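Local structure of superoxide dismutase [Mn/Fe] (Aeropyrum pernix, 3AK2) at residues H31-G42 with N72-W83. The protein catalyses the dismutation of superoxide to oxygen and hydrogen peroxide, probably working with either manganese or iron at its active site. Numbering follows the deposited sequence.
With MN (manganese (II) ion), chain E; EDO (1,2-ethanediol), chain I.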
loop_
_atom_site.group_PDB
_atom_site.type_symbol
_atom_site.label_atom_id
_atom_site.label_comp_id
_atom_site.label_asym_id
_atom_site.label_seq_id
_atom_site.Cartn_x
_atom_site.Cartn_y
_atom_site.Cartn_z
ATOM N N HIS A 31 -11.549 -12.516 18.718
ATOM C CA HIS A 31 -11.764 -11.703 17.532
ATOM C C HIS A 31 -12.611 -10.479 17.866
ATOM O O HIS A 31 -12.331 -9.363 17.418
ATOM C CB HIS A 31 -12.452 -12.540 16.465
ATOM C CG HIS A 31 -12.277 -12.012 15.078
ATOM N ND1 HIS A 31 -12.726 -12.689 13.965
ATOM C CD2 HIS A 31 -11.689 -10.881 14.621
ATOM C CE1 HIS A 31 -12.436 -11.990 12.883
ATOM N NE2 HIS A 31 -11.798 -10.892 13.253
ATOM N N HIS A 32 -13.637 -10.708 18.676
ATOM C CA HIS A 32 -14.572 -9.674 19.065
ATOM C C HIS A 32 -13.989 -8.790 20.163
ATOM O O HIS A 32 -13.934 -7.564 20.021
ATOM C CB HIS A 32 -15.864 -10.340 19.537
ATOM C CG HIS A 32 -16.942 -9.385 19.930
ATOM N ND1 HIS A 32 -17.515 -9.387 21.183
ATOM C CD2 HIS A 32 -17.564 -8.403 19.233
ATOM C CE1 HIS A 32 -18.442 -8.449 21.241
ATOM N NE2 HIS A 32 -18.492 -7.838 20.072
ATOM N N GLN A 33 -13.547 -9.423 21.249
ATOM C CA GLN A 33 -13.121 -8.709 22.456
ATOM C C GLN A 33 -11.769 -8.031 22.331
ATOM O O GLN A 33 -11.528 -7.006 22.972
ATOM C CB GLN A 33 -13.106 -9.645 23.671
ATOM C CG GLN A 33 -14.477 -10.195 24.032
ATOM C CD GLN A 33 -14.497 -10.976 25.336
ATOM O OE1 GLN A 33 -15.566 -11.236 25.892
ATOM N NE2 GLN A 33 -13.324 -11.361 25.825
ATOM N N LYS A 34 -10.880 -8.606 21.527
ATOM C CA LYS A 34 -9.543 -8.048 21.380
ATOM C C LYS A 34 -9.417 -7.257 20.085
ATOM O O LYS A 34 -9.192 -6.048 20.114
ATOM C CB LYS A 34 -8.471 -9.142 21.490
ATOM C CG LYS A 34 -8.490 -9.916 22.814
ATOM C CD LYS A 34 -8.147 -9.013 23.999
ATOM C CE LYS A 34 -7.915 -9.809 25.277
ATOM N NZ LYS A 34 -9.190 -10.248 25.899
ATOM N N HIS A 35 -9.605 -7.922 18.953
ATOM C CA HIS A 35 -9.356 -7.275 17.667
ATOM C C HIS A 35 -10.382 -6.200 17.312
ATOM O O HIS A 35 -10.017 -5.047 17.092
ATOM C CB HIS A 35 -9.202 -8.309 16.554
ATOM C CG HIS A 35 -8.060 -9.245 16.780
ATOM N ND1 HIS A 35 -6.748 -8.870 16.585
ATOM C CD2 HIS A 35 -8.023 -10.523 17.224
ATOM C CE1 HIS A 35 -5.954 -9.884 16.881
ATOM N NE2 HIS A 35 -6.703 -10.898 17.274
ATOM N N HIS A 36 -11.661 -6.554 17.274
ATOM C CA HIS A 36 -12.653 -5.559 16.900
ATOM C C HIS A 36 -12.625 -4.390 17.893
ATOM O O HIS A 36 -12.628 -3.225 17.489
ATOM C CB HIS A 36 -14.050 -6.171 16.773
ATOM C CG HIS A 36 -15.064 -5.244 16.168
ATOM N ND1 HIS A 36 -16.357 -5.634 15.894
ATOM C CD2 HIS A 36 -14.976 -3.945 15.789
ATOM C CE1 HIS A 36 -17.023 -4.615 15.380
ATOM N NE2 HIS A 36 -16.208 -3.577 15.307
ATOM N N ASN A 37 -12.553 -4.696 19.186
ATOM C CA ASN A 37 -12.472 -3.653 20.214
ATOM C C ASN A 37 -11.319 -2.681 19.973
ATOM O O ASN A 37 -11.466 -1.468 20.142
ATOM C CB ASN A 37 -12.347 -4.269 21.609
ATOM C CG ASN A 37 -12.725 -3.297 22.712
ATOM O OD1 ASN A 37 -13.701 -2.555 22.597
ATOM N ND2 ASN A 37 -11.952 -3.298 23.791
ATOM N N THR A 38 -10.175 -3.219 19.564
ATOM C CA THR A 38 -8.996 -2.403 19.295
ATOM C C THR A 38 -9.246 -1.405 18.162
ATOM O O THR A 38 -8.810 -0.257 18.239
ATOM C CB THR A 38 -7.765 -3.293 19.023
ATOM O OG1 THR A 38 -7.400 -3.965 20.234
ATOM C CG2 THR A 38 -6.574 -2.480 18.535
ATOM N N TYR A 39 -9.958 -1.832 17.122
ATOM C CA TYR A 39 -10.252 -0.917 16.014
ATOM C C TYR A 39 -11.206 0.191 16.440
ATOM O O TYR A 39 -11.027 1.355 16.071
ATOM C CB TYR A 39 -10.783 -1.661 14.786
ATOM C CG TYR A 39 -9.943 -2.852 14.392
ATOM C CD1 TYR A 39 -8.558 -2.748 14.262
ATOM C CD2 TYR A 39 -10.537 -4.087 14.148
ATOM C CE1 TYR A 39 -7.788 -3.853 13.912
ATOM C CE2 TYR A 39 -9.783 -5.187 13.801
ATOM C CZ TYR A 39 -8.417 -5.070 13.684
ATOM O OH TYR A 39 -7.685 -6.179 13.324
ATOM N N VAL A 40 -12.207 -0.157 17.242
ATOM C CA VAL A 40 -13.113 0.847 17.786
ATOM C C VAL A 40 -12.320 1.896 18.568
ATOM O O VAL A 40 -12.456 3.097 18.328
ATOM C CB VAL A 40 -14.198 0.210 18.685
ATOM C CG1 VAL A 40 -15.058 1.286 19.350
ATOM C CG2 VAL A 40 -15.064 -0.746 17.873
ATOM N N LYS A 41 -11.477 1.436 19.490
ATOM C CA LYS A 41 -10.647 2.344 20.283
ATOM C C LYS A 41 -9.723 3.187 19.403
ATOM O O LYS A 41 -9.561 4.382 19.642
ATOM C CB LYS A 41 -9.809 1.567 21.299
ATOM C CG LYS A 41 -10.612 0.820 22.358
ATOM C CD LYS A 41 -9.697 0.043 23.312
ATOM C CE LYS A 41 -8.823 -1.001 22.618
ATOM N NZ LYS A 41 -9.428 -2.362 22.607
ATOM N N GLY A 42 -9.117 2.561 18.396
ATOM C CA GLY A 42 -8.206 3.258 17.497
ATOM C C GLY A 42 -8.884 4.346 16.688
ATOM O O GLY A 42 -8.302 5.407 16.454
ATOM N N ASN A 72 -8.436 2.091 11.324
ATOM C CA ASN A 72 -9.262 1.654 12.435
ATOM C C ASN A 72 -10.749 1.800 12.168
ATOM O O ASN A 72 -11.531 0.904 12.513
ATOM C CB ASN A 72 -8.838 2.347 13.722
ATOM C CG ASN A 72 -7.502 1.854 14.215
ATOM O OD1 ASN A 72 -7.391 0.745 14.734
ATOM N ND2 ASN A 72 -6.468 2.673 14.038
ATOM N N TYR A 73 -11.147 2.896 11.525
ATOM C CA TYR A 73 -12.529 3.023 11.084
ATOM C C TYR A 73 -12.888 1.869 10.146
ATOM O O TYR A 73 -13.926 1.219 10.308
ATOM C CB TYR A 73 -12.791 4.360 10.390
ATOM C CG TYR A 73 -14.204 4.445 9.852
ATOM C CD1 TYR A 73 -15.240 4.960 10.629
ATOM C CD2 TYR A 73 -14.507 3.970 8.576
ATOM C CE1 TYR A 73 -16.547 5.017 10.134
ATOM C CE2 TYR A 73 -15.802 4.012 8.083
ATOM C CZ TYR A 73 -16.816 4.534 8.861
ATOM O OH TYR A 73 -18.098 4.580 8.333
ATOM N N ALA A 74 -12.025 1.609 9.171
ATOM C CA ALA A 74 -12.254 0.507 8.255
ATOM C C ALA A 74 -12.374 -0.822 9.006
ATOM O O ALA A 74 -13.265 -1.618 8.722
ATOM C CB ALA A 74 -11.163 0.446 7.220
ATOM N N GLY A 75 -11.481 -1.077 9.960
ATOM C CA GLY A 75 -11.563 -2.306 10.742
ATOM C C GLY A 75 -12.898 -2.397 11.451
ATOM O O GLY A 75 -13.546 -3.446 11.472
ATOM N N HIS A 76 -13.328 -1.282 12.023
ATOM C CA HIS A 76 -14.593 -1.238 12.725
ATOM C C HIS A 76 -15.776 -1.570 11.806
ATOM O O HIS A 76 -16.544 -2.493 12.089
ATOM C CB HIS A 76 -14.762 0.123 13.402
ATOM C CG HIS A 76 -16.087 0.310 14.065
ATOM N ND1 HIS A 76 -16.704 -0.683 14.797
ATOM C CD2 HIS A 76 -16.910 1.383 14.115
ATOM C CE1 HIS A 76 -17.851 -0.229 15.267
ATOM N NE2 HIS A 76 -17.997 1.023 14.872
ATOM N N ILE A 77 -15.927 -0.844 10.705
ATOM C CA ILE A 77 -17.077 -1.097 9.841
ATOM C C ILE A 77 -17.051 -2.493 9.207
ATOM O O ILE A 77 -18.089 -3.141 9.102
ATOM C CB ILE A 77 -17.294 0.021 8.805
ATOM C CG1 ILE A 77 -18.721 -0.068 8.252
ATOM C CG2 ILE A 77 -16.207 0.010 7.717
ATOM C CD1 ILE A 77 -19.125 1.105 7.406
ATOM N N MET A 78 -15.870 -2.968 8.815
ATOM C CA MET A 78 -15.771 -4.293 8.204
ATOM C C MET A 78 -16.190 -5.392 9.178
ATOM O O MET A 78 -16.927 -6.301 8.798
ATOM C CB MET A 78 -14.373 -4.563 7.633
ATOM C CG MET A 78 -13.948 -3.621 6.503
ATOM S SD MET A 78 -14.943 -3.759 4.998
ATOM C CE MET A 78 -14.336 -5.319 4.333
ATOM N N HIS A 79 -15.754 -5.308 10.435
ATOM C CA HIS A 79 -16.184 -6.302 11.431
ATOM C C HIS A 79 -17.664 -6.165 11.772
ATOM O O HIS A 79 -18.343 -7.160 12.014
ATOM C CB HIS A 79 -15.316 -6.253 12.691
ATOM C CG HIS A 79 -13.927 -6.769 12.480
ATOM N ND1 HIS A 79 -12.927 -5.996 11.928
ATOM C CD2 HIS A 79 -13.374 -7.982 12.722
ATOM C CE1 HIS A 79 -11.819 -6.710 11.842
ATOM N NE2 HIS A 79 -12.061 -7.919 12.318
ATOM N N THR A 80 -18.162 -4.932 11.779
ATOM C CA THR A 80 -19.577 -4.663 12.028
ATOM C C THR A 80 -20.472 -5.351 10.993
ATOM O O THR A 80 -21.561 -5.815 11.331
ATOM C CB THR A 80 -19.834 -3.140 12.076
ATOM O OG1 THR A 80 -19.167 -2.590 13.218
ATOM C CG2 THR A 80 -21.325 -2.808 12.152
ATOM N N ILE A 81 -20.006 -5.434 9.750
ATOM C CA ILE A 81 -20.728 -6.159 8.703
ATOM C C ILE A 81 -20.489 -7.673 8.831
ATOM O O ILE A 81 -21.419 -8.473 8.680
ATOM C CB ILE A 81 -20.328 -5.650 7.298
ATOM C CG1 ILE A 81 -20.656 -4.157 7.163
ATOM C CG2 ILE A 81 -21.015 -6.472 6.206
ATOM C CD1 ILE A 81 -20.066 -3.497 5.929
ATOM N N PHE A 82 -19.248 -8.051 9.140
ATOM C CA PHE A 82 -18.834 -9.454 9.245
ATOM C C PHE A 82 -19.695 -10.288 10.205
ATOM O O PHE A 82 -20.121 -11.392 9.852
ATOM C CB PHE A 82 -17.354 -9.511 9.645
ATOM C CG PHE A 82 -16.761 -10.898 9.690
ATOM C CD1 PHE A 82 -16.779 -11.726 8.574
ATOM C CD2 PHE A 82 -16.139 -11.356 10.852
ATOM C CE1 PHE A 82 -16.210 -13.006 8.624
ATOM C CE2 PHE A 82 -15.559 -12.622 10.910
ATOM C CZ PHE A 82 -15.599 -13.450 9.796
ATOM N N TRP A 83 -19.962 -9.773 11.404
ATOM C CA TRP A 83 -20.685 -10.586 12.388
ATOM C C TRP A 83 -22.112 -10.973 11.953
ATOM O O TRP A 83 -22.435 -12.162 11.935
ATOM C CB TRP A 83 -20.703 -9.951 13.781
ATOM C CG TRP A 83 -19.396 -9.426 14.294
ATOM C CD1 TRP A 83 -19.158 -8.166 14.757
ATOM C CD2 TRP A 83 -18.162 -10.149 14.445
ATOM N NE1 TRP A 83 -17.855 -8.049 15.175
ATOM C CE2 TRP A 83 -17.223 -9.251 15.003
ATOM C CE3 TRP A 83 -17.762 -11.467 14.176
ATOM C CZ2 TRP A 83 -15.907 -9.617 15.278
ATOM C CZ3 TRP A 83 -16.447 -11.829 14.453
ATOM C CH2 TRP A 83 -15.538 -10.906 14.998
HETATM MN MN MN E . -10.644 -9.569 11.943
HETATM C C1 EDO I . -5.774 -6.890 19.830
HETATM O O1 EDO I . -4.862 -6.959 20.933
HETATM C C2 EDO I . -5.163 -6.018 18.734
HETATM O O2 EDO I . -5.759 -6.348 17.474
HETATM O O HOH W 1 -9.629 -8.475 10.436
#
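His31 to Gly42 and Asn72 to Trp83 face each other across the alpha-hairpin of the Mn/Fe superoxide dismutase fold, their helix axes 7.6 Å apart at closest approach and running at 134° to each other. Each helix gives one histidine to the metal: His31 NE2 and His79 NE2 both bind manganese at 2.2 Å, and Asp165, His169 and a water complete the site. How a second shell fixes such ligands is plain here. His79 ND1 donates to Gly75 O one turn back (2.7 Å), which with the metal bond at NE2 probably limits turning about CB–CG, while Tyr39 CE2 lies 3.2 Å from His79 CE1. Trp83 turns the edge of its six-membered ring onto a face of His31, CH2 standing 3.4 Å from His31 CG. Between the helices His36 stretches out with CG anti to its amide nitrogen (chi1 -170°), and both its ring nitrogens are used: ND1 accepts from Trp83 NE1, and NE2 is hydrogen-bonded to His76 ND1 (3.0 Å; either could donate). Replacing His36 with leucine would probably leave the buried indole N-H of Trp83 without its acceptor and free the ring that backs His31 to shift. One face of the imidazole is covered by His79 CB, 3.5 Å from the ring centroid, and at its rim the Trp83 NE1 to His36 ND1 bond measures 2.9 Å, nearly straight at 166°.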